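Local coordinates for putative immunoglobulin-blocking virulence protein (Mycoplasma mycoides subsp. capri, PDB 7ADK) that probably binds host immunoglobulin and so helps the mycoplasma blunt the antibody response of the animal it infects, at residues A[384-398]-A[431-444]. Sequence-based numbering, arbitrary orientation.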
ATOM      1  N   TYR A 384       0.755  34.578 -26.546  1.00 85.78           N
ATOM      2  CA  TYR A 384       1.989  34.048 -25.979  1.00 85.78           C
ATOM      3  C   TYR A 384       2.424  32.749 -26.675  1.00 85.78           C
ATOM      4  O   TYR A 384       3.605  32.589 -26.946  1.00 85.78           O
ATOM      5  CB  TYR A 384       1.841  33.876 -24.466  1.00 85.78           C
ATOM      6  CG  TYR A 384       1.549  35.159 -23.709  1.00 85.78           C
ATOM      7  CD1 TYR A 384       2.579  36.008 -23.295  1.00 85.78           C
ATOM      8  CD2 TYR A 384       0.232  35.516 -23.420  1.00 85.78           C
ATOM      9  CE1 TYR A 384       2.296  37.206 -22.619  1.00 85.78           C
ATOM     10  CE2 TYR A 384      -0.066  36.724 -22.770  1.00 85.78           C
ATOM     11  CZ  TYR A 384       0.967  37.582 -22.366  1.00 85.78           C
ATOM     12  OH  TYR A 384       0.675  38.753 -21.748  1.00 85.78           O
ATOM     13  N   SER A 385       1.503  31.866 -27.058  1.00 88.13           N
ATOM     14  CA  SER A 385       1.782  30.639 -27.814  1.00 88.13           C
ATOM     15  C   SER A 385       2.316  30.901 -29.216  1.00 88.13           C
ATOM     16  O   SER A 385       3.116  30.123 -29.729  1.00 88.13           O
ATOM     17  CB  SER A 385       0.525  29.775 -27.896  1.00 88.13           C
ATOM     18  OG  SER A 385      -0.395  30.226 -28.864  1.00 88.13           O
ATOM     19  N   LYS A 386       1.891  32.015 -29.817  1.00 86.17           N
ATOM     20  CA  LYS A 386       2.303  32.527 -31.121  1.00 86.17           C
ATOM     21  C   LYS A 386       3.654  33.231 -31.037  1.00 86.17           C
ATOM     22  O   LYS A 386       4.479  33.067 -31.927  1.00 86.17           O
ATOM     23  CB  LYS A 386       1.176  33.451 -31.607  1.00 86.17           C
ATOM     24  CG  LYS A 386       1.199  33.734 -33.111  1.00 86.17           C
ATOM     25  CD  LYS A 386       0.099  34.714 -33.544  1.00 86.17           C
ATOM     26  CE  LYS A 386      -1.331  34.336 -33.129  1.00 86.17           C
ATOM     27  NZ  LYS A 386      -1.825  33.113 -33.787  1.00 86.17           N
ATOM     28  N   LYS A 387       3.921  33.970 -29.957  1.00 85.11           N
ATOM     29  CA  LYS A 387       5.214  34.616 -29.684  1.00 85.11           C
ATOM     30  C   LYS A 387       6.310  33.607 -29.344  1.00 85.11           C
ATOM     31  O   LYS A 387       7.371  33.639 -29.954  1.00 85.11           O
ATOM     32  CB  LYS A 387       5.041  35.680 -28.590  1.00 85.11           C
ATOM     33  CG  LYS A 387       6.344  36.438 -28.296  1.00 85.11           C
ATOM     34  CD  LYS A 387       6.129  37.754 -27.545  1.00 85.11           C
ATOM     35  CE  LYS A 387       5.502  38.817 -28.450  1.00 85.11           C
ATOM     36  NZ  LYS A 387       5.418  40.129 -27.813  1.00 85.11           N
ATOM     37  N   TYR A 388       6.058  32.742 -28.368  1.00 85.23           N
ATOM     38  CA  TYR A 388       7.004  31.780 -27.805  1.00 85.23           C
ATOM     39  C   TYR A 388       6.846  30.361 -28.365  1.00 85.23           C
ATOM     40  O   TYR A 388       7.423  29.432 -27.813  1.00 85.23           O
ATOM     41  CB  TYR A 388       6.905  31.820 -26.275  1.00 85.23           C
ATOM     42  CG  TYR A 388       7.209  33.181 -25.682  1.00 85.23           C
ATOM     43  CD1 TYR A 388       8.534  33.653 -25.702  1.00 85.23           C
ATOM     44  CD2 TYR A 388       6.191  33.984 -25.138  1.00 85.23           C
ATOM     45  CE1 TYR A 388       8.839  34.927 -25.202  1.00 85.23           C
ATOM     46  CE2 TYR A 388       6.497  35.258 -24.627  1.00 85.23           C
ATOM     47  CZ  TYR A 388       7.822  35.731 -24.660  1.00 85.23           C
ATOM     48  OH  TYR A 388       8.101  36.969 -24.185  1.00 85.23           O
ATOM     49  N   ASN A 389       6.095  30.176 -29.448  1.00 88.88           N
ATOM     50  CA  ASN A 389       6.015  28.937 -30.221  1.00 88.88           C
ATOM     51  C   ASN A 389       5.776  27.677 -29.371  1.00 88.88           C
ATOM     52  O   ASN A 389       6.630  26.795 -29.294  1.00 88.88           O
ATOM     53  CB  ASN A 389       7.242  28.831 -31.148  1.00 88.88           C
ATOM     54  CG  ASN A 389       7.296  29.936 -32.182  1.00 88.88           C
ATOM     55  OD1 ASN A 389       6.382  30.131 -32.965  1.00 88.88           O
ATOM     56  ND2 ASN A 389       8.354  30.688 -32.232  1.00 88.88           N
ATOM     57  N   PHE A 390       4.610  27.577 -28.736  1.00 86.98           N
ATOM     58  CA  PHE A 390       4.134  26.349 -28.091  1.00 86.98           C
ATOM     59  C   PHE A 390       2.720  25.990 -28.564  1.00 86.98           C
ATOM     60  O   PHE A 390       1.938  26.864 -28.934  1.00 86.98           O
ATOM     61  CB  PHE A 390       4.272  26.448 -26.563  1.00 86.98           C
ATOM     62  CG  PHE A 390       3.538  27.578 -25.877  1.00 86.98           C
ATOM     63  CD1 PHE A 390       4.227  28.747 -25.514  1.00 86.98           C
ATOM     64  CD2 PHE A 390       2.178  27.443 -25.551  1.00 86.98           C
ATOM     65  CE1 PHE A 390       3.566  29.773 -24.826  1.00 86.98           C
ATOM     66  CE2 PHE A 390       1.515  28.471 -24.864  1.00 86.98           C
ATOM     67  CZ  PHE A 390       2.208  29.637 -24.505  1.00 86.98           C
ATOM     68  N   LYS A 391       2.375  24.700 -28.588  1.00 89.15           N
ATOM     69  CA  LYS A 391       1.017  24.227 -28.904  1.00 89.15           C
ATOM     70  C   LYS A 391       0.139  24.261 -27.652  1.00 89.15           C
ATOM     71  O   LYS A 391       0.653  24.227 -26.536  1.00 89.15           O
ATOM     72  CB  LYS A 391       1.079  22.806 -29.485  1.00 89.15           C
ATOM     73  CG  LYS A 391       1.937  22.713 -30.754  1.00 89.15           C
ATOM     74  CD  LYS A 391       1.990  21.303 -31.354  1.00 89.15           C
ATOM     75  CE  LYS A 391       2.565  20.218 -30.434  1.00 89.15           C
ATOM     76  NZ  LYS A 391       3.968  20.463 -30.039  1.00 89.15           N
ATOM     77  N   ALA A 392      -1.184  24.207 -27.799  1.00 94.10           N
ATOM     78  CA  ALA A 392      -2.066  24.076 -26.637  1.00 94.10           C
ATOM     79  C   ALA A 392      -1.849  22.768 -25.842  1.00 94.10           C
ATOM     80  O   ALA A 392      -2.127  22.715 -24.644  1.00 94.10           O
ATOM     81  CB  ALA A 392      -3.502  24.212 -27.124  1.00 94.10           C
ATOM     82  N   SER A 393      -1.347  21.717 -26.487  1.00 93.22           N
ATOM     83  CA  SER A 393      -1.012  20.436 -25.866  1.00 93.22           C
ATOM     84  C   SER A 393       0.331  20.423 -25.119  1.00 93.22           C
ATOM     85  O   SER A 393       0.594  19.472 -24.390  1.00 93.22           O
ATOM     86  CB  SER A 393      -1.032  19.354 -26.943  1.00 93.22           C
ATOM     87  OG  SER A 393      -0.139  19.671 -27.985  1.00 93.22           O
ATOM     88  N   ASP A 394       1.170  21.447 -25.243  1.00 88.93           N
ATOM     89  CA  ASP A 394       2.514  21.466 -24.649  1.00 88.93           C
ATOM     90  C   ASP A 394       2.553  21.769 -23.139  1.00 88.93           C
ATOM     91  O   ASP A 394       3.615  21.672 -22.533  1.00 88.93           O
ATOM     92  CB  ASP A 394       3.421  22.387 -25.479  1.00 88.93           C
ATOM     93  CG  ASP A 394       3.751  21.810 -26.871  1.00 88.93           C
ATOM     94  OD1 ASP A 394       3.720  20.572 -27.048  1.00 88.93           O
ATOM     95  OD2 ASP A 394       4.076  22.581 -27.803  1.00 88.93           O
ATOM     96  N   GLY A 395       1.420  22.063 -22.495  1.00 82.96           N
ATOM     97  CA  GLY A 395       1.307  22.132 -21.032  1.00 82.96           C
ATOM     98  C   GLY A 395       1.752  23.451 -20.395  1.00 82.96           C
ATOM     99  O   GLY A 395       1.948  23.526 -19.186  1.00 82.96           O
ATOM    100  N   ILE A 396       1.951  24.473 -21.226  1.00 81.40           N
ATOM    101  CA  ILE A 396       2.232  25.866 -20.872  1.00 81.40           C
ATOM    102  C   ILE A 396       0.930  26.644 -21.086  1.00 81.40           C
ATOM    103  O   ILE A 396       0.342  26.534 -22.156  1.00 81.40           O
ATOM    104  CB  ILE A 396       3.368  26.409 -21.777  1.00 81.40           C
ATOM    105  CG1 ILE A 396       4.728  25.750 -21.499  1.00 81.40           C
ATOM    106  CG2 ILE A 396       3.524  27.927 -21.669  1.00 81.40           C
ATOM    107  CD1 ILE A 396       5.675  25.753 -22.672  1.00 81.40           C
ATOM    108  N   ARG A 397       0.476  27.436 -20.112  1.00 81.31           N
ATOM    109  CA  ARG A 397      -0.687  28.339 -20.220  1.00 81.31           C
ATOM    110  C   ARG A 397      -0.432  29.707 -19.597  1.00 81.31           C
ATOM    111  O   ARG A 397       0.234  29.801 -18.572  1.00 81.31           O
ATOM    112  CB  ARG A 397      -1.913  27.720 -19.558  1.00 81.31           C
ATOM    113  CG  ARG A 397      -2.683  26.735 -20.427  1.00 81.31           C
ATOM    114  CD  ARG A 397      -3.964  26.306 -19.717  1.00 81.31           C
ATOM    115  NE  ARG A 397      -4.872  27.449 -19.531  1.00 81.31           N
ATOM    116  CZ  ARG A 397      -5.288  28.002 -18.410  1.00 81.31           C
ATOM    117  NH1 ARG A 397      -6.028  29.057 -18.499  1.00 81.31           N
ATOM    118  NH2 ARG A 397      -4.984  27.571 -17.225  1.00 81.31           N
ATOM    119  N   PHE A 398      -1.030  30.753 -20.156  1.00 80.13           N
ATOM    120  CA  PHE A 398      -1.093  32.088 -19.562  1.00 80.13           C
ATOM    121  C   PHE A 398      -2.556  32.490 -19.345  1.00 80.13           C
ATOM    122  O   PHE A 398      -3.372  32.407 -20.260  1.00 80.13           O
ATOM    123  CB  PHE A 398      -0.373  33.116 -20.438  1.00 80.13           C
ATOM    124  CG  PHE A 398       1.127  32.953 -20.571  1.00 80.13           C
ATOM    125  CD1 PHE A 398       1.661  31.971 -21.417  1.00 80.13           C
ATOM    126  CD2 PHE A 398       1.995  33.811 -19.874  1.00 80.13           C
ATOM    127  CE1 PHE A 398       3.053  31.850 -21.561  1.00 80.13           C
ATOM    128  CE2 PHE A 398       3.383  33.703 -20.036  1.00 80.13           C
ATOM    129  CZ  PHE A 398       3.912  32.722 -20.885  1.00 80.13           C
ATOM    130  N   ARG A 431      11.059  23.170 -21.349  1.00 79.29           N
ATOM    131  CA  ARG A 431      11.026  24.596 -21.683  1.00 79.29           C
ATOM    132  C   ARG A 431      10.812  25.533 -20.504  1.00 79.29           C
ATOM    133  O   ARG A 431      11.106  26.708 -20.653  1.00 79.29           O
ATOM    134  CB  ARG A 431       9.993  24.853 -22.778  1.00 79.29           C
ATOM    135  CG  ARG A 431      10.423  24.186 -24.089  1.00 79.29           C
ATOM    136  CD  ARG A 431       9.653  24.722 -25.287  1.00 79.29           C
ATOM    137  NE  ARG A 431       9.897  26.150 -25.518  1.00 79.29           N
ATOM    138  CZ  ARG A 431       9.169  26.942 -26.265  1.00 79.29           C
ATOM    139  NH1 ARG A 431       8.167  26.496 -26.938  1.00 79.29           N
ATOM    140  NH2 ARG A 431       9.449  28.193 -26.346  1.00 79.29           N
ATOM    141  N   SER A 432      10.355  25.065 -19.349  1.00 78.55           N
ATOM    142  CA  SER A 432      10.037  25.918 -18.196  1.00 78.55           C
ATOM    143  C   SER A 432      11.154  26.898 -17.857  1.00 78.55           C
ATOM    144  O   SER A 432      10.898  28.092 -17.789  1.00 78.55           O
ATOM    145  CB  SER A 432       9.692  25.090 -16.956  1.00 78.55           C
ATOM    146  OG  SER A 432      10.700  24.155 -16.628  1.00 78.55           O
ATOM    147  N   LYS A 433      12.405  26.449 -17.695  1.00 76.90           N
ATOM    148  CA  LYS A 433      13.540  27.341 -17.412  1.00 76.90           C
ATOM    149  C   LYS A 433      13.807  28.337 -18.543  1.00 76.90           C
ATOM    150  O   LYS A 433      14.129  29.491 -18.274  1.00 76.90           O
ATOM    151  CB  LYS A 433      14.802  26.515 -17.112  1.00 76.90           C
ATOM    152  CG  LYS A 433      15.885  27.384 -16.457  1.00 76.90           C
ATOM    153  CD  LYS A 433      17.172  26.609 -16.182  1.00 76.90           C
ATOM    154  CE  LYS A 433      18.221  27.451 -15.454  1.00 76.90           C
ATOM    155  NZ  LYS A 433      18.764  28.552 -16.284  1.00 76.90           N
ATOM    156  N   GLU A 434      13.662  27.916 -19.796  1.00 81.52           N
ATOM    157  CA  GLU A 434      13.877  28.776 -20.962  1.00 81.52           C
ATOM    158  C   GLU A 434      12.796  29.855 -21.054  1.00 81.52           C
ATOM    159  O   GLU A 434      13.097  31.028 -21.236  1.00 81.52           O
ATOM    160  CB  GLU A 434      13.903  27.945 -22.255  1.00 81.52           C
ATOM    161  CG  GLU A 434      14.853  26.742 -22.243  1.00 81.52           C
ATOM    162  CD  GLU A 434      16.302  27.050 -21.915  1.00 81.52           C
ATOM    163  OE1 GLU A 434      16.790  28.170 -22.182  1.00 81.52           O
ATOM    164  OE2 GLU A 434      16.972  26.148 -21.399  1.00 81.52           O
ATOM    165  N   LEU A 435      11.536  29.477 -20.844  1.00 78.58           N
ATOM    166  CA  LEU A 435      10.381  30.358 -20.876  1.00 78.58           C
ATOM    167  C   LEU A 435      10.394  31.353 -19.715  1.00 78.58           C
ATOM    168  O   LEU A 435      10.192  32.539 -19.939  1.00 78.58           O
ATOM    169  CB  LEU A 435       9.122  29.480 -20.889  1.00 78.58           C
ATOM    170  CG  LEU A 435       7.822  30.251 -21.130  1.00 78.58           C
ATOM    171  CD1 LEU A 435       7.733  30.779 -22.551  1.00 78.58           C
ATOM    172  CD2 LEU A 435       6.643  29.330 -20.909  1.00 78.58           C
ATOM    173  N   ILE A 436      10.684  30.893 -18.501  1.00 76.30           N
ATOM    174  CA  ILE A 436      10.812  31.751 -17.329  1.00 76.30           C
ATOM    175  C   ILE A 436      11.876  32.831 -17.559  1.00 76.30           C
ATOM    176  O   ILE A 436      11.687  33.963 -17.130  1.00 76.30           O
ATOM    177  CB  ILE A 436      11.075  30.872 -16.084  1.00 76.30           C
ATOM    178  CG1 ILE A 436       9.769  30.187 -15.638  1.00 76.30           C
ATOM    179  CG2 ILE A 436      11.671  31.676 -14.934  1.00 76.30           C
ATOM    180  CD1 ILE A 436       9.948  28.998 -14.702  1.00 76.30           C
ATOM    181  N   GLU A 437      12.976  32.531 -18.254  1.00 79.14           N
ATOM    182  CA  GLU A 437      13.986  33.534 -18.612  1.00 79.14           C
ATOM    183  C   GLU A 437      13.620  34.405 -19.826  1.00 79.14           C
ATOM    184  O   GLU A 437      13.855  35.612 -19.782  1.00 79.14           O
ATOM    185  CB  GLU A 437      15.356  32.873 -18.803  1.00 79.14           C
ATOM    186  CG  GLU A 437      16.015  32.426 -17.487  1.00 79.14           C
ATOM    187  CD  GLU A 437      16.455  33.577 -16.559  1.00 79.14           C
ATOM    188  OE1 GLU A 437      16.949  33.302 -15.442  1.00 79.14           O
ATOM    189  OE2 GLU A 437      16.305  34.771 -16.907  1.00 79.14           O
ATOM    190  N   LYS A 438      13.003  33.867 -20.889  1.00 81.43           N
ATOM    191  CA  LYS A 438      12.563  34.682 -22.031  1.00 81.43           C
ATOM    192  C   LYS A 438      11.489  35.698 -21.636  1.00 81.43           C
ATOM    193  O   LYS A 438      11.593  36.847 -22.046  1.00 81.43           O
ATOM    194  CB  LYS A 438      12.185  33.820 -23.248  1.00 81.43           C
ATOM    195  CG  LYS A 438      13.429  33.528 -24.100  1.00 81.43           C
ATOM    196  CD  LYS A 438      13.174  32.839 -25.439  1.00 81.43           C
ATOM    197  CE  LYS A 438      13.151  31.322 -25.360  1.00 81.43           C
ATOM    198  NZ  LYS A 438      13.204  30.683 -26.680  1.00 81.43           N
ATOM    199  N   LEU A 439      10.547  35.348 -20.761  1.00 80.51           N
ATOM    200  CA  LEU A 439       9.596  36.320 -20.214  1.00 80.51           C
ATOM    201  C   LEU A 439      10.312  37.397 -19.368  1.00 80.51           C
ATOM    202  O   LEU A 439       9.950  38.568 -19.450  1.00 80.51           O
ATOM    203  CB  LEU A 439       8.481  35.601 -19.433  1.00 80.51           C
ATOM    204  CG  LEU A 439       7.270  35.068 -20.225  1.00 80.51           C
ATOM    205  CD1 LEU A 439       6.420  36.184 -20.789  1.00 80.51           C
ATOM    206  CD2 LEU A 439       7.621  34.161 -21.376  1.00 80.51           C
ATOM    207  N   GLN A 440      11.358  37.057 -18.613  1.00 80.21           N
ATOM    208  CA  GLN A 440      12.094  38.046 -17.819  1.00 80.21           C
ATOM    209  C   GLN A 440      12.883  39.062 -18.658  1.00 80.21           C
ATOM    210  O   GLN A 440      12.739  40.262 -18.426  1.00 80.21           O
ATOM    211  CB  GLN A 440      13.016  37.355 -16.816  1.00 80.21           C
ATOM    212  CG  GLN A 440      12.240  36.892 -15.586  1.00 80.21           C
ATOM    213  CD  GLN A 440      13.118  36.057 -14.679  1.00 80.21           C
ATOM    214  OE1 GLN A 440      13.777  36.503 -13.845  1.00 80.21           O
ATOM    215  NE2 GLN A 440      13.158  34.824 -14.812  1.00 80.21           N
ATOM    216  N   LYS A 441      13.690  38.641 -19.643  1.00 85.56           N
ATOM    217  CA  LYS A 441      14.439  39.595 -20.484  1.00 85.56           C
ATOM    218  C   LYS A 441      13.562  40.389 -21.454  1.00 85.56           C
ATOM    219  O   LYS A 441      13.900  41.523 -21.786  1.00 85.56           O
ATOM    220  CB  LYS A 441      15.657  38.939 -21.157  1.00 85.56           C
ATOM    221  CG  LYS A 441      15.372  37.873 -22.214  1.00 85.56           C
ATOM    222  CD  LYS A 441      16.663  37.306 -22.804  1.00 85.56           C
ATOM    223  CE  LYS A 441      16.436  36.218 -23.837  1.00 85.56           C
ATOM    224  NZ  LYS A 441      17.652  35.779 -24.489  1.00 85.56           N
ATOM    225  N   ASP A 442      12.388  39.869 -21.822  1.00 87.80           N
ATOM    226  CA  ASP A 442      11.349  40.637 -22.517  1.00 87.80           C
ATOM    227  C   ASP A 442      10.586  41.610 -21.596  1.00 87.80           C
ATOM    228  O   ASP A 442       9.898  42.504 -22.067  1.00 87.80           O
ATOM    229  CB  ASP A 442      10.395  39.674 -23.233  1.00 87.80           C
ATOM    230  CG  ASP A 442      11.057  38.889 -24.370  1.00 87.80           C
ATOM    231  OD1 ASP A 442      12.127  39.301 -24.871  1.00 87.80           O
ATOM    232  OD2 ASP A 442      10.461  37.886 -24.813  1.00 87.80           O
ATOM    233  N   GLY A 443      10.731  41.485 -20.280  1.00 88.12           N
ATOM    234  CA  GLY A 443      10.164  42.401 -19.295  1.00 88.12           C
ATOM    235  C   GLY A 443       8.656  42.290 -19.115  1.00 88.12           C
ATOM    236  O   GLY A 443       8.046  43.181 -18.543  1.00 88.12           O
ATOM    237  N   GLU A 444       8.042  41.188 -19.538  1.00 85.99           N
ATOM    238  CA  GLU A 444       6.659  40.863 -19.187  1.00 85.99           C
ATOM    239  C   GLU A 444       6.577  40.382 -17.727  1.00 85.99           C
ATOM    240  O   GLU A 444       7.356  39.540 -17.293  1.00 85.99           O
ATOM    241  CB  GLU A 444       6.106  39.851 -20.201  1.00 85.99           C
ATOM    242  CG  GLU A 444       4.677  39.360 -19.946  1.00 85.99           C
ATOM    243  CD  GLU A 444       3.611  40.460 -20.059  1.00 85.99           C
ATOM    244  OE1 GLU A 444       3.660  41.444 -19.293  1.00 85.99           O
ATOM    245  OE2 GLU A 444       2.706  40.327 -20.911  1.00 85.99           O
TER
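The ring of Tyr388 projects from the end of helix 381-387 as a broad knob, and the flank of helix 426-442 supplies the hollow that takes it. Leu439 forms one wall: its CD2 lies over the ring face as a CH-pi contact, 3.8 Å from the ring centroid, while CG of Lys387 backs the opposite face. Lys438 CB and Leu435 CD1 approach the ring obliquely. Beyond the apolar wall the phenol reaches Asp442, giving its hydroxyl proton to the anti lone pair of OD2 (OH to OD2 2.6 Å). OD2 lies at the ring edge, near its plane, and the carboxylate is turned only 26° from the ring.

Leu435 is the complementary bump. With its CG anti to the backbone N (chi1 -171°), the fork straddles two partners: CD1 sits 4.0 Å from Tyr388 CB, whereas CD2 meets Ile396 CG2 at 3.5 Å, tip to tip. Leu439 CD1 fits against Phe398 CE2, whose ring has CG of Tyr384 lying over one face.

Ile396 and Phe398 belong to strand 396-403, which runs antiparallel to 415-422, the strand that helix 426-442 links to parallel strand 448-454 in a beta-alpha-beta crossover; both residues also touch 415-422, at Leu421 and Leu419 respectively.

Polar clamps close both ends of this interlock. At one, the chain of Arg431, bent at chi3 (63°), brings its guanidinium edge-on to Tyr388 O, which accepts from both NH1 and NH2 (NH2 to O 2.8 Å). NH1 also reaches Asn389 O at 2.8 Å, from above that carbonyl's plane, so one arginine grips two successive carbonyls of the turn after the helix. At the other, a Schellman motif at Gly443 ends the helix, and just beyond it Glu444 OE2 takes the Tyr384 OH proton across 2.7 Å at the ring's edge.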